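Local atomic coordinates of surface protein R28 (Streptococcus pyogenes, PDB entry 6S5Z), a protein that is a peptidoglycan-anchored surface protein of a Gram-positive pathogen, the Rib domain described here probably serving as an immunoglobulin-like structural module of its extracellular stalk. Residues K14-E19 / A26-A31; D59-V64 / D73-V78; S38-N43 / H65-T70; Y9-K14 / D34-N39; A22-K27 / Y42-G47. All blocks are in the same frame, centred on the assembly; numbering follows the deposited sequence.

How the interactions relate
Followed from the N terminus, the chain leaves helix 5-8 and enters 9-14, which interaction 4 ties to 34-39, closing a long loop beside the bound sodium ion. Within that loop lies interaction 1, where 14-19, running into the first strand, meets the 3-10 turn and following residues of 26-31. Interaction 5 takes the loop 22-27, which runs into the same turn, and sets it against strand 41-44; its segments alternate with those of interaction 4. Interaction 3 joins that strand and the residues leading to it to 65-70, and crosses interaction 2, the hairpin pairing of 59-64 with 73-78. The latter forms the middle of the sheet; the others tie loops to it or to one another.

Interaction 1. Residues K14-E19 / A26-A31; sequences KHRTVE and AKDSIA
Arg16 lays its guanidinium across the side chain of Asp28, the two flat groups standing steeply to one another with their planes 77° apart. What meets the guanidinium face is not the carboxylate but Asp28 CB, 3.6 Å from Arg16 NH1. Arg16 CD packs 3.3 Å from Asp28 O, and the bend beyond it (chi3 63°) swings the guanidinium over Asp28 CB. Val18 CG1 lies against a face of the same group. Lys14 takes another course: its CB rests 3.8 Å from Ala31 CB, and the extended chain then carries Lys14 CD past Asp28 O (3.7 Å) and the ammonium away. The sole direct hydrogen bond between the segments is made by the backbone, Lys14 N to Ser29 O at 2.8 Å and nearly straight (172°). Water does the remaining polar work. One molecule links Lys14 O to Ser29 OG, another Lys14 NZ to Asp28 O, and two more join Arg16 NH1 to Ser29 OG and to Asp28 OD2. Because Arg16 NH1 and Asp28 OD2 remain 4.2 Å apart, with the oxygen well out of the guanidinium plane, their attraction is probably a general electrostatic one, relayed by solvent rather than fixed by a salt bridge.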
# COMPACT_ATOMS: atom_id res chain seq x y z
N LYS A 14 -6.33 2.25 -1.73
CA LYS A 14 -6.75 3.27 -2.67
C LYS A 14 -6.42 2.79 -4.08
O LYS A 14 -5.28 2.40 -4.35
CB LYS A 14 -6.05 4.60 -2.38
CG LYS A 14 -6.27 5.65 -3.48
CD LYS A 14 -5.60 6.98 -3.14
CE LYS A 14 -5.59 7.91 -4.36
NZ LYS A 14 -5.04 9.25 -4.02
N HIS A 15 -7.42 2.80 -4.96
CA HIS A 15 -7.19 2.47 -6.36
C HIS A 15 -6.61 3.69 -7.07
O HIS A 15 -7.27 4.73 -7.16
CB HIS A 15 -8.50 2.03 -7.03
CG HIS A 15 -8.38 1.92 -8.52
ND1 HIS A 15 -9.11 2.70 -9.38
CD2 HIS A 15 -7.58 1.14 -9.29
CE1 HIS A 15 -8.78 2.40 -10.63
NE2 HIS A 15 -7.84 1.47 -10.60
N ARG A 16 -5.40 3.56 -7.60
CA ARG A 16 -4.76 4.64 -8.34
C ARG A 16 -4.77 4.37 -9.85
O ARG A 16 -4.75 3.21 -10.29
CB ARG A 16 -3.31 4.85 -7.89
CG ARG A 16 -3.11 5.12 -6.42
CD ARG A 16 -1.64 5.42 -6.20
NE ARG A 16 -1.24 6.63 -6.91
CZ ARG A 16 0.03 6.97 -7.15
NH1 ARG A 16 1.02 6.18 -6.77
NH2 ARG A 16 0.30 8.09 -7.80
N THR A 17 -4.81 5.46 -10.62
CA THR A 17 -4.64 5.43 -12.07
C THR A 17 -3.44 6.29 -12.43
O THR A 17 -3.40 7.48 -12.10
CB THR A 17 -5.89 5.93 -12.79
OG1 THR A 17 -7.00 5.12 -12.41
CG2 THR A 17 -5.70 5.86 -14.29
N VAL A 18 -2.47 5.70 -13.12
CA VAL A 18 -1.22 6.37 -13.43
C VAL A 18 -0.83 6.08 -14.88
O VAL A 18 -1.32 5.13 -15.50
CB VAL A 18 -0.06 5.94 -12.50
CG1 VAL A 18 -0.44 6.11 -11.03
CG2 VAL A 18 0.39 4.50 -12.80
N GLU A 19 0.08 6.89 -15.40
CA GLU A 19 0.57 6.69 -16.76
C GLU A 19 1.68 5.65 -16.80
O GLU A 19 2.34 5.37 -15.79
CB GLU A 19 1.07 8.01 -17.33
CG GLU A 19 -0.03 9.00 -17.69
CD GLU A 19 0.51 10.22 -18.39
OE1 GLU A 19 1.38 10.91 -17.81
OE2 GLU A 19 0.08 10.49 -19.54
N ALA A 26 4.53 3.35 -2.20
CA ALA A 26 3.53 2.45 -1.64
C ALA A 26 2.51 3.19 -0.78
O ALA A 26 1.32 2.86 -0.80
CB ALA A 26 4.20 1.35 -0.82
N LYS A 27 2.94 4.20 -0.02
CA LYS A 27 2.02 4.92 0.84
C LYS A 27 0.89 5.54 0.04
O LYS A 27 -0.21 5.78 0.58
CB LYS A 27 2.76 6.00 1.62
CG LYS A 27 1.88 6.80 2.55
CD LYS A 27 2.70 7.70 3.43
CE LYS A 27 1.83 8.47 4.41
NZ LYS A 27 2.71 9.31 5.28
N ASP A 28 1.14 5.86 -1.23
CA ASP A 28 0.13 6.53 -2.03
C ASP A 28 -1.00 5.61 -2.44
O ASP A 28 -2.02 6.09 -2.96
CB ASP A 28 0.77 7.15 -3.28
CG ASP A 28 1.57 8.39 -2.97
OD1 ASP A 28 1.29 9.07 -1.96
OD2 ASP A 28 2.48 8.70 -3.76
N SER A 29 -0.84 4.31 -2.23
CA SER A 29 -1.88 3.32 -2.51
C SER A 29 -2.71 2.97 -1.29
O SER A 29 -3.52 2.04 -1.35
CB SER A 29 -1.25 2.05 -3.11
OG SER A 29 -0.91 2.27 -4.47
N ILE A 30 -2.54 3.69 -0.19
CA ILE A 30 -3.34 3.48 1.01
C ILE A 30 -4.27 4.67 1.18
O ILE A 30 -3.81 5.82 1.21
CB ILE A 30 -2.47 3.28 2.27
CG1 ILE A 30 -1.57 2.05 2.12
CG2 ILE A 30 -3.34 3.21 3.52
CD1 ILE A 30 -2.31 0.76 1.93
N ALA A 31 -5.57 4.39 1.32
CA ALA A 31 -6.57 5.45 1.26
C ALA A 31 -6.64 6.26 2.54
O ALA A 31 -7.00 7.44 2.51
CB ALA A 31 -7.96 4.87 0.95
O HOH W 1 -3.21 1.64 -5.72
O HOH W 2 -2.60 8.65 -3.23
O HOH W 3 1.31 3.87 -5.03
O HOH W 4 3.48 7.62 -5.87

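Interaction 2. Residues D59-V64 / D73-V78; sequences DGIVEV and DVNVKV
Val62 and Val74 face each other as a hydrogen-bonded antiparallel pair, joined by Val62 N to Val74 O at 2.8 Å and by Val74 N to Val62 O at 2.7 Å. Gly60 and Val76 form the next such pair, again with two backbone bonds. These residues mark the tight side, the buried valine face of the sheet. Here Val62 CG2 meets Val76 CG1 at 3.8 Å, the two side chains crossing at about a right angle, and Val64 CG2 approaches Val74 CG2. Val76 CG2 lies over the Gly60 carbonyl, 3.5 Å from Gly60 O. The other face is mixed, mostly polar and more open to solvent. Asp59 runs alongside Lys77, but OD1 meets the aliphatic chain, 3.2 Å from CG, while NZ stays 4.2 Å from Asp59 OD1; a water bridges that oxygen to Val76 O. Ile61 lies beside Asn75, its CG1 3.4 Å from Asn75 OD1. Glu63 and Asp73 run side by side; Glu63 OE1 is hydrogen-bonded to His65 NE2, and Lys45 makes salt bridges to Glu63 OE2 and Asp73 OD2, probably easing their repulsion. Strands 56-65 and 71-81 form the central hairpin, with strand 41-44 beside the former and 16-19 beside the latter.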
# COMPACT_ATOMS: atom_id res chain seq x y z
N ASP A 59 -1.98 -5.43 -9.99
CA ASP A 59 -2.22 -5.64 -8.58
C ASP A 59 -0.90 -5.50 -7.86
O ASP A 59 0.18 -5.67 -8.45
CB ASP A 59 -2.81 -7.04 -8.29
CG ASP A 59 -4.24 -7.20 -8.79
OD1 ASP A 59 -5.09 -6.36 -8.48
OD2 ASP A 59 -4.51 -8.20 -9.49
N GLY A 60 -0.99 -5.20 -6.57
CA GLY A 60 0.19 -5.08 -5.75
C GLY A 60 -0.21 -5.28 -4.30
O GLY A 60 -1.39 -5.39 -3.98
N ILE A 61 0.80 -5.36 -3.44
CA ILE A 61 0.59 -5.52 -2.01
C ILE A 61 1.43 -4.49 -1.27
O ILE A 61 2.65 -4.40 -1.49
CB ILE A 61 0.91 -6.94 -1.54
CG1 ILE A 61 0.04 -7.94 -2.31
CG2 ILE A 61 0.67 -7.07 -0.04
CD1 ILE A 61 0.45 -9.37 -2.13
N VAL A 62 0.78 -3.69 -0.43
CA VAL A 62 1.45 -2.73 0.43
C VAL A 62 1.63 -3.37 1.80
O VAL A 62 0.68 -3.95 2.35
CB VAL A 62 0.65 -1.43 0.53
CG1 VAL A 62 1.30 -0.45 1.53
CG2 VAL A 62 0.51 -0.80 -0.84
N GLU A 63 2.84 -3.28 2.34
CA GLU A 63 3.08 -3.59 3.74
C GLU A 63 3.01 -2.31 4.55
O GLU A 63 3.73 -1.34 4.26
CB GLU A 63 4.45 -4.23 3.94
CG GLU A 63 4.64 -5.50 3.18
CD GLU A 63 6.04 -6.07 3.40
OE1 GLU A 63 6.89 -5.39 4.01
OE2 GLU A 63 6.27 -7.21 2.96
N VAL A 64 2.16 -2.30 5.57
CA VAL A 64 2.06 -1.18 6.50
C VAL A 64 2.78 -1.59 7.78
O VAL A 64 2.36 -2.53 8.47
CB VAL A 64 0.60 -0.80 6.78
CG1 VAL A 64 0.52 0.42 7.69
CG2 VAL A 64 -0.07 -0.47 5.50
N ASP A 73 -0.67 -6.40 5.64
CA ASP A 73 -0.58 -6.50 4.19
C ASP A 73 -1.89 -6.00 3.58
O ASP A 73 -2.98 -6.39 4.02
CB ASP A 73 -0.33 -7.95 3.76
CG ASP A 73 1.07 -8.42 4.10
OD1 ASP A 73 1.97 -7.58 4.32
OD2 ASP A 73 1.27 -9.65 4.16
N VAL A 74 -1.78 -5.15 2.57
CA VAL A 74 -2.95 -4.54 1.94
C VAL A 74 -2.87 -4.76 0.44
O VAL A 74 -1.96 -4.26 -0.22
CB VAL A 74 -3.04 -3.04 2.26
CG1 VAL A 74 -4.26 -2.46 1.58
CG2 VAL A 74 -3.11 -2.82 3.78
N ASN A 75 -3.84 -5.50 -0.10
CA ASN A 75 -3.94 -5.70 -1.54
C ASN A 75 -4.47 -4.44 -2.21
O ASN A 75 -5.49 -3.88 -1.79
CB ASN A 75 -4.87 -6.87 -1.86
CG ASN A 75 -4.33 -8.18 -1.33
OD1 ASN A 75 -3.11 -8.38 -1.25
ND2 ASN A 75 -5.23 -9.07 -0.93
N VAL A 76 -3.80 -4.00 -3.27
CA VAL A 76 -4.14 -2.77 -3.98
C VAL A 76 -4.16 -3.03 -5.48
O VAL A 76 -3.66 -4.03 -5.98
CB VAL A 76 -3.17 -1.61 -3.67
CG1 VAL A 76 -3.04 -1.37 -2.17
CG2 VAL A 76 -1.79 -1.90 -4.29
N LYS A 77 -4.75 -2.08 -6.19
CA LYS A 77 -4.90 -2.16 -7.63
C LYS A 77 -4.41 -0.86 -8.23
O LYS A 77 -4.65 0.22 -7.68
CB LYS A 77 -6.35 -2.46 -8.01
CG LYS A 77 -6.79 -3.82 -7.47
CD LYS A 77 -8.12 -4.32 -8.01
CE LYS A 77 -8.27 -5.81 -7.71
NZ LYS A 77 -9.33 -6.49 -8.51
N VAL A 78 -3.70 -0.96 -9.35
CA VAL A 78 -3.21 0.20 -10.06
C VAL A 78 -3.58 0.02 -11.52
O VAL A 78 -3.26 -1.01 -12.14
CB VAL A 78 -1.68 0.38 -9.91
CG1 VAL A 78 -1.22 1.59 -10.70
CG2 VAL A 78 -1.27 0.53 -8.45
O HOH W 5 -4.91 -6.66 -5.63

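Interaction 3. Residues S38-N43 / H65-T70; sequences SNSTYN and HYPDGT
A chi1 of 65° sets Thr41 OG1 between its own backbone N and carbonyl carbon, where it meets the His65 side chain, 3.4 Å from His65 CB. Asn43 adopts a similar first torsion, 62°, which carries its amide over to the imidazole of His65; the amide and ring planes lie 40° apart. Asn43 OD1 is close to the ring without a well-formed bond. The polar ends of both residues are instead drawn to Glu63, whose OE1 accepts from His65 NE2 and Asn43 ND2.

Beneath these side chains the backbone supplies the firm link. Thr41 and His65 form an antiparallel hydrogen-bonded pair: His65 N reaches Thr41 O at 2.8 Å, and Thr41 N returns a 3.0 Å bond to His65 O. His65 O is also approached by Ser40 CA at 3.2 Å and receives a water shared with Asn39 O. Ser40 OG lies obliquely to the Tyr66 ring, 3.7 Å from CD1, while hydrogen-bonding to Pro37 O. Beyond this pairing, 66-69 makes a type I turn, overlapped at its far end by an Asx turn in which Asp68 OD1 accepts from Thr70 N at 2.9 Å as well as from Thr70 OG1.

The contact therefore extends the pairing of strands 41-44 and 56-65 to the bend that leads into strand 71-81. Helix 5-8 packs against this bend, touching Tyr66, Pro67 and Thr70, and Tyr66 OH hydrogen-bonds to the sodium ligand Asp72.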
# COMPACT_ATOMS: atom_id res chain seq x y z
N SER A 38 1.00 8.10 12.30
CA SER A 38 1.74 8.81 11.26
C SER A 38 3.20 8.38 11.20
O SER A 38 3.88 8.72 10.23
CB SER A 38 1.61 10.32 11.45
OG SER A 38 2.11 10.75 12.70
N ASN A 39 3.71 7.66 12.20
CA ASN A 39 5.04 7.07 12.10
C ASN A 39 5.04 5.67 11.50
O ASN A 39 6.10 5.05 11.42
CB ASN A 39 5.69 7.01 13.48
CG ASN A 39 6.14 8.36 13.96
OD1 ASN A 39 6.21 9.33 13.19
ND2 ASN A 39 6.47 8.44 15.25
N SER A 40 3.89 5.18 11.03
CA SER A 40 3.91 3.96 10.23
C SER A 40 4.74 4.19 8.97
O SER A 40 4.78 5.29 8.43
CB SER A 40 2.48 3.57 9.82
OG SER A 40 1.64 3.49 10.96
N THR A 41 5.37 3.13 8.47
CA THR A 41 6.07 3.23 7.21
C THR A 41 5.41 2.29 6.21
O THR A 41 4.80 1.29 6.59
CB THR A 41 7.59 2.92 7.36
OG1 THR A 41 7.79 1.56 7.74
CG2 THR A 41 8.22 3.84 8.41
N TYR A 42 5.52 2.62 4.92
CA TYR A 42 4.84 1.90 3.85
C TYR A 42 5.86 1.48 2.81
O TYR A 42 6.71 2.28 2.42
CB TYR A 42 3.77 2.79 3.20
CG TYR A 42 2.74 3.33 4.18
CD1 TYR A 42 3.02 4.45 4.98
CD2 TYR A 42 1.51 2.72 4.34
CE1 TYR A 42 2.06 4.94 5.89
CE2 TYR A 42 0.57 3.19 5.23
CZ TYR A 42 0.85 4.30 6.00
OH TYR A 42 -0.12 4.75 6.88
N ASN A 43 5.77 0.23 2.36
CA ASN A 43 6.65 -0.25 1.31
C ASN A 43 5.91 -1.31 0.52
O ASN A 43 4.96 -1.91 1.01
CB ASN A 43 7.96 -0.82 1.85
CG ASN A 43 7.74 -2.03 2.73
OD1 ASN A 43 7.55 -1.89 3.94
ND2 ASN A 43 7.76 -3.22 2.14
N HIS A 65 3.89 -0.93 8.10
CA HIS A 65 4.73 -1.28 9.24
C HIS A 65 4.39 -0.35 10.40
O HIS A 65 4.68 0.85 10.33
CB HIS A 65 6.22 -1.17 8.89
CG HIS A 65 6.71 -2.24 7.97
ND1 HIS A 65 7.46 -3.31 8.41
CD2 HIS A 65 6.53 -2.43 6.64
CE1 HIS A 65 7.73 -4.10 7.38
NE2 HIS A 65 7.18 -3.58 6.30
N TYR A 66 3.84 -0.90 11.46
CA TYR A 66 3.37 -0.09 12.57
C TYR A 66 4.48 0.11 13.58
O TYR A 66 5.48 -0.62 13.58
CB TYR A 66 2.18 -0.76 13.23
CG TYR A 66 0.99 -0.89 12.35
CD1 TYR A 66 0.27 0.23 11.98
CD2 TYR A 66 0.57 -2.13 11.89
CE1 TYR A 66 -0.83 0.12 11.17
CE2 TYR A 66 -0.54 -2.25 11.09
CZ TYR A 66 -1.23 -1.12 10.73
OH TYR A 66 -2.33 -1.22 9.93
N PRO A 67 4.35 1.11 14.46
CA PRO A 67 5.42 1.36 15.44
C PRO A 67 5.70 0.21 16.40
O PRO A 67 6.82 0.13 16.90
CB PRO A 67 4.91 2.59 16.21
CG PRO A 67 3.98 3.26 15.26
CD PRO A 67 3.30 2.13 14.52
N ASP A 68 4.76 -0.69 16.64
CA ASP A 68 5.03 -1.77 17.57
C ASP A 68 5.65 -2.97 16.88
O ASP A 68 5.84 -4.01 17.51
CB ASP A 68 3.77 -2.20 18.34
CG ASP A 68 2.77 -2.94 17.47
OD1 ASP A 68 2.95 -3.01 16.24
OD2 ASP A 68 1.78 -3.46 18.03
N GLY A 69 5.98 -2.83 15.60
CA GLY A 69 6.63 -3.87 14.85
C GLY A 69 5.70 -4.82 14.14
O GLY A 69 6.18 -5.65 13.36
N THR A 70 4.40 -4.73 14.37
CA THR A 70 3.53 -5.57 13.58
C THR A 70 3.28 -4.91 12.22
O THR A 70 3.52 -3.72 12.02
CB THR A 70 2.22 -5.86 14.31
OG1 THR A 70 1.53 -4.64 14.56
CG2 THR A 70 2.49 -6.54 15.66
O HOH W 6 6.36 2.40 12.10

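Interaction 4. Residues Y9-K14 / D34-N39; sequences YSPEAK and DELPSN. With NA (sodium ion), chain C.
Apolar contact carries most of this junction, and its clearest element is a CH-pi interaction between Pro37 and Tyr9. Pro37 CD sits 3.5 Å from the centroid of the Tyr9 ring, only 4° off the ring normal, so the proline lies squarely over one face; Pro37 CG adds a contact of 3.4 Å to Tyr9 CZ near the phenolic end. The two side chains approach from opposite directions. Leu36 uses both branches: CD2 meets Tyr9 CB at 3.8 Å, while CD1 reaches Pro11 CB at 3.7 Å, the leucine crossing the proline at about a right angle. With CG set opposite the carbonyl carbon (chi1 -47°), the leucine can span the two residues.

Polar links between the segments run through water. One molecule accepts from Ser10 N and donates to Glu35 O, and it also lies at the edge of the Tyr9 ring, in its plane. A second lies within hydrogen-bonding distance of the carboxylates of both Glu12 and Glu35 and may soften their repulsion; Glu35 OE1 is also hydrogen-bonded to Asn32.

Metal coordination is the third kind. Tyr9 O binds the sodium ion at 2.5 Å, alongside three waters, Lys6 O and Asp72 OD2. One of those waters, 2.6 Å from the metal, is also hydrogen-bonded to Ser10 OG.

The site thus gathers helix 5-8, the residue just after it and strand 71-81 around one cation. Pro11 touches Asp72 and Val74 of that strand, while Leu36 leans on Ile30 and Pro37 on Pro67, joining the loop before strand 41-44 to the rest of the domain.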
# COMPACT_ATOMS: atom_id res chain seq x y z
N TYR A 9 -5.59 -1.07 13.98
CA TYR A 9 -5.69 -0.19 12.83
C TYR A 9 -6.18 -0.97 11.61
O TYR A 9 -5.97 -2.18 11.48
CB TYR A 9 -4.35 0.48 12.56
CG TYR A 9 -3.88 1.28 13.76
CD1 TYR A 9 -4.51 2.47 14.13
CD2 TYR A 9 -2.81 0.85 14.53
CE1 TYR A 9 -4.09 3.20 15.24
CE2 TYR A 9 -2.37 1.57 15.64
CZ TYR A 9 -3.02 2.74 15.99
OH TYR A 9 -2.58 3.44 17.09
N SER A 10 -6.86 -0.25 10.71
CA SER A 10 -7.54 -0.85 9.57
C SER A 10 -7.20 -0.11 8.28
O SER A 10 -8.01 0.67 7.75
CB SER A 10 -9.05 -0.87 9.80
OG SER A 10 -9.37 -1.65 10.94
N PRO A 11 -6.00 -0.32 7.74
CA PRO A 11 -5.66 0.30 6.46
C PRO A 11 -6.53 -0.24 5.33
O PRO A 11 -6.91 -1.41 5.31
CB PRO A 11 -4.18 -0.08 6.25
CG PRO A 11 -4.00 -1.32 7.07
CD PRO A 11 -4.94 -1.22 8.23
N GLU A 12 -6.88 0.66 4.41
CA GLU A 12 -7.73 0.32 3.28
C GLU A 12 -7.05 0.82 2.02
O GLU A 12 -6.45 1.90 2.01
CB GLU A 12 -9.11 0.96 3.40
CG GLU A 12 -9.91 0.42 4.57
CD GLU A 12 -11.25 1.11 4.71
OE1 GLU A 12 -11.35 2.01 5.58
OE2 GLU A 12 -12.19 0.79 3.95
N ALA A 13 -7.19 0.03 0.96
CA ALA A 13 -6.54 0.32 -0.31
C ALA A 13 -7.17 1.52 -1.01
O ALA A 13 -8.38 1.76 -0.91
CB ALA A 13 -6.64 -0.89 -1.23
N LYS A 14 -6.33 2.25 -1.73
CA LYS A 14 -6.75 3.27 -2.67
C LYS A 14 -6.42 2.79 -4.08
O LYS A 14 -5.28 2.40 -4.35
CB LYS A 14 -6.05 4.60 -2.38
CG LYS A 14 -6.27 5.65 -3.48
CD LYS A 14 -5.60 6.98 -3.14
CE LYS A 14 -5.59 7.91 -4.36
NZ LYS A 14 -5.04 9.25 -4.02
N ASP A 34 -4.32 8.77 7.24
CA ASP A 34 -4.69 9.64 8.36
C ASP A 34 -5.34 8.86 9.50
O ASP A 34 -5.47 9.40 10.61
CB ASP A 34 -5.64 10.74 7.90
CG ASP A 34 -6.91 10.19 7.27
OD1 ASP A 34 -6.83 9.19 6.52
OD2 ASP A 34 -8.01 10.73 7.55
N GLU A 35 -5.78 7.63 9.26
CA GLU A 35 -6.37 6.79 10.29
C GLU A 35 -5.40 5.75 10.84
O GLU A 35 -5.82 4.85 11.58
CB GLU A 35 -7.61 6.11 9.72
CG GLU A 35 -8.64 7.12 9.28
CD GLU A 35 -9.84 6.49 8.63
OE1 GLU A 35 -9.84 5.25 8.48
OE2 GLU A 35 -10.76 7.25 8.25
N LEU A 36 -4.11 5.86 10.50
CA LEU A 36 -3.04 5.00 10.93
C LEU A 36 -2.00 5.88 11.60
O LEU A 36 -1.88 7.05 11.24
CB LEU A 36 -2.39 4.29 9.73
CG LEU A 36 -3.42 3.66 8.77
CD1 LEU A 36 -2.72 3.06 7.56
CD2 LEU A 36 -4.31 2.63 9.46
N PRO A 37 -1.23 5.35 12.56
CA PRO A 37 -0.19 6.18 13.18
C PRO A 37 0.68 6.82 12.11
O PRO A 37 0.98 6.21 11.09
CB PRO A 37 0.61 5.18 14.03
CG PRO A 37 -0.38 4.06 14.29
CD PRO A 37 -1.17 3.96 13.03
N SER A 38 1.00 8.10 12.30
CA SER A 38 1.74 8.81 11.26
C SER A 38 3.20 8.38 11.20
O SER A 38 3.88 8.72 10.23
CB SER A 38 1.61 10.32 11.45
OG SER A 38 2.11 10.75 12.70
N ASN A 39 3.71 7.66 12.20
CA ASN A 39 5.04 7.07 12.10
C ASN A 39 5.04 5.67 11.50
O ASN A 39 6.10 5.05 11.42
CB ASN A 39 5.69 7.01 13.48
CG ASN A 39 6.14 8.36 13.96
OD1 ASN A 39 6.21 9.33 13.19
ND2 ASN A 39 6.47 8.44 15.25
NA NA C . -5.42 -4.46 10.57
O HOH W 7 -7.41 2.53 11.46
O HOH W 8 -8.01 -4.25 10.98
O HOH W 9 -11.94 3.96 7.37
O HOH W 10 -4.98 -7.12 10.20
O HOH W 11 -6.28 -4.73 8.09

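Interaction 5. Residues A22-K27 / Y42-G47; sequences AELDAK and YNWKNG
Strand 41-44, an outer strand of the Rib domain sheet, receives the loop and 3-10 turn of 22-27 through Trp44 and Tyr42, the former engaged at both edge and face. At the edge, Trp44 NE1 donates to Leu24 O at 2.9 Å; the bond is almost straight (170°) and the acceptor lies in the indole plane, although the N-H approaches from well above the plane of the Leu24 carbonyl. Over the face, Ala26 CB stands 3.8 Å from the centroid of the five-membered ring, 6° off its normal, in a CH-pi contact. Leu24 CB completes the grip at 3.8 Å from Trp44 CZ2. Held at edge and face, the indole is probably restricted in its rotation. In one of the two modelled conformers of Asp25, OD1 accepts from Lys27 N, as in an Asx turn, where the chain enters the 3-10 turn. In the immunoglobulin-like fold of this domain, the turn covers one side of the sheet, with Ala26 and Trp44 both resting on Val62 of strand 56-65. Farther along, Lys27 crosses the Tyr42 ring. Its CG, opposite the backbone N (chi1 180°), starts an extended chain that passes over one face toward the rim, with CG 3.6 Å from Tyr42 CD1 and CE 3.8 Å from Tyr42 CE1. The methylene groups make this contact, and Tyr42 packs also on Thr33 and Leu36.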
# COMPACT_ATOMS: atom_id res chain seq x y z
N ALA A 22 5.19 5.44 -14.70
CA ALA A 22 5.09 6.23 -13.49
C ALA A 22 5.80 5.56 -12.32
O ALA A 22 5.94 4.34 -12.26
CB ALA A 22 3.61 6.46 -13.13
N GLU A 23 6.29 6.37 -11.39
CA GLU A 23 6.75 5.86 -10.11
C GLU A 23 5.56 5.57 -9.20
O GLU A 23 4.48 6.14 -9.36
CB GLU A 23 7.69 6.88 -9.45
CG GLU A 23 8.93 7.23 -10.27
CD GLU A 23 9.85 6.05 -10.48
OE1 GLU A 23 9.97 5.21 -9.56
OE2 GLU A 23 10.47 5.97 -11.57
N LEU A 24 5.76 4.67 -8.25
CA LEU A 24 4.73 4.28 -7.30
C LEU A 24 5.34 4.24 -5.91
O LEU A 24 6.13 3.34 -5.60
CB LEU A 24 4.14 2.91 -7.65
CG LEU A 24 3.43 2.74 -8.98
CD1 LEU A 24 3.09 1.26 -9.13
CD2 LEU A 24 2.16 3.60 -9.03
N ASP A 25 5.00 5.23 -5.09
CA ASP A 25 5.24 5.16 -3.66
C ASP A 25 4.14 4.32 -3.04
O ASP A 25 2.96 4.53 -3.31
CB ASP A 25 5.26 6.56 -3.05
CG ASP A 25 5.78 6.60 -1.62
OD1 ASP A 25 5.47 5.70 -0.81
OD2 ASP A 25 6.52 7.55 -1.30
N ALA A 26 4.53 3.35 -2.20
CA ALA A 26 3.53 2.45 -1.64
C ALA A 26 2.51 3.19 -0.78
O ALA A 26 1.32 2.86 -0.80
CB ALA A 26 4.20 1.35 -0.82
N LYS A 27 2.94 4.20 -0.02
CA LYS A 27 2.02 4.92 0.84
C LYS A 27 0.89 5.54 0.04
O LYS A 27 -0.21 5.78 0.58
CB LYS A 27 2.76 6.00 1.62
CG LYS A 27 1.88 6.80 2.55
CD LYS A 27 2.70 7.70 3.43
CE LYS A 27 1.83 8.47 4.41
NZ LYS A 27 2.71 9.31 5.28
N TYR A 42 5.52 2.62 4.92
CA TYR A 42 4.84 1.90 3.85
C TYR A 42 5.86 1.48 2.81
O TYR A 42 6.71 2.28 2.42
CB TYR A 42 3.77 2.79 3.20
CG TYR A 42 2.74 3.33 4.18
CD1 TYR A 42 3.02 4.45 4.98
CD2 TYR A 42 1.51 2.72 4.34
CE1 TYR A 42 2.06 4.94 5.89
CE2 TYR A 42 0.57 3.19 5.23
CZ TYR A 42 0.85 4.30 6.00
OH TYR A 42 -0.12 4.75 6.88
N ASN A 43 5.77 0.23 2.36
CA ASN A 43 6.65 -0.25 1.31
C ASN A 43 5.91 -1.31 0.52
O ASN A 43 4.96 -1.91 1.01
CB ASN A 43 7.96 -0.82 1.85
CG ASN A 43 7.74 -2.03 2.73
OD1 ASN A 43 7.55 -1.89 3.94
ND2 ASN A 43 7.76 -3.22 2.14
N TRP A 44 6.37 -1.53 -0.70
CA TRP A 44 5.83 -2.62 -1.50
C TRP A 44 6.34 -3.95 -0.99
O TRP A 44 7.54 -4.12 -0.73
CB TRP A 44 6.19 -2.45 -2.98
CG TRP A 44 5.56 -1.26 -3.61
CD1 TRP A 44 6.18 -0.10 -3.99
CD2 TRP A 44 4.17 -1.08 -3.89
NE1 TRP A 44 5.25 0.78 -4.51
CE2 TRP A 44 4.01 0.20 -4.46
CE3 TRP A 44 3.04 -1.89 -3.73
CZ2 TRP A 44 2.77 0.69 -4.86
CZ3 TRP A 44 1.82 -1.41 -4.13
CH2 TRP A 44 1.69 -0.13 -4.68
N LYS A 45 5.44 -4.92 -0.86
CA LYS A 45 5.87 -6.28 -0.58
C LYS A 45 6.80 -6.76 -1.68
O LYS A 45 6.59 -6.49 -2.86
CB LYS A 45 4.66 -7.22 -0.49
CG LYS A 45 5.02 -8.67 -0.18
CD LYS A 45 3.76 -9.48 0.09
CE LYS A 45 3.16 -9.06 1.40
NZ LYS A 45 4.00 -9.49 2.52
N ASN A 46 7.85 -7.47 -1.29
CA ASN A 46 8.76 -8.07 -2.26
C ASN A 46 7.98 -8.89 -3.27
O ASN A 46 7.18 -9.75 -2.89
CB ASN A 46 9.78 -8.95 -1.54
CG ASN A 46 10.78 -8.16 -0.74
OD1 ASN A 46 10.94 -6.96 -0.95
ND2 ASN A 46 11.43 -8.81 0.21
N GLY A 47 8.21 -8.62 -4.55
CA GLY A 47 7.53 -9.36 -5.59
C GLY A 47 6.15 -8.86 -5.91
O GLY A 47 5.49 -9.42 -6.80
O HOH W 12 8.41 4.10 -0.03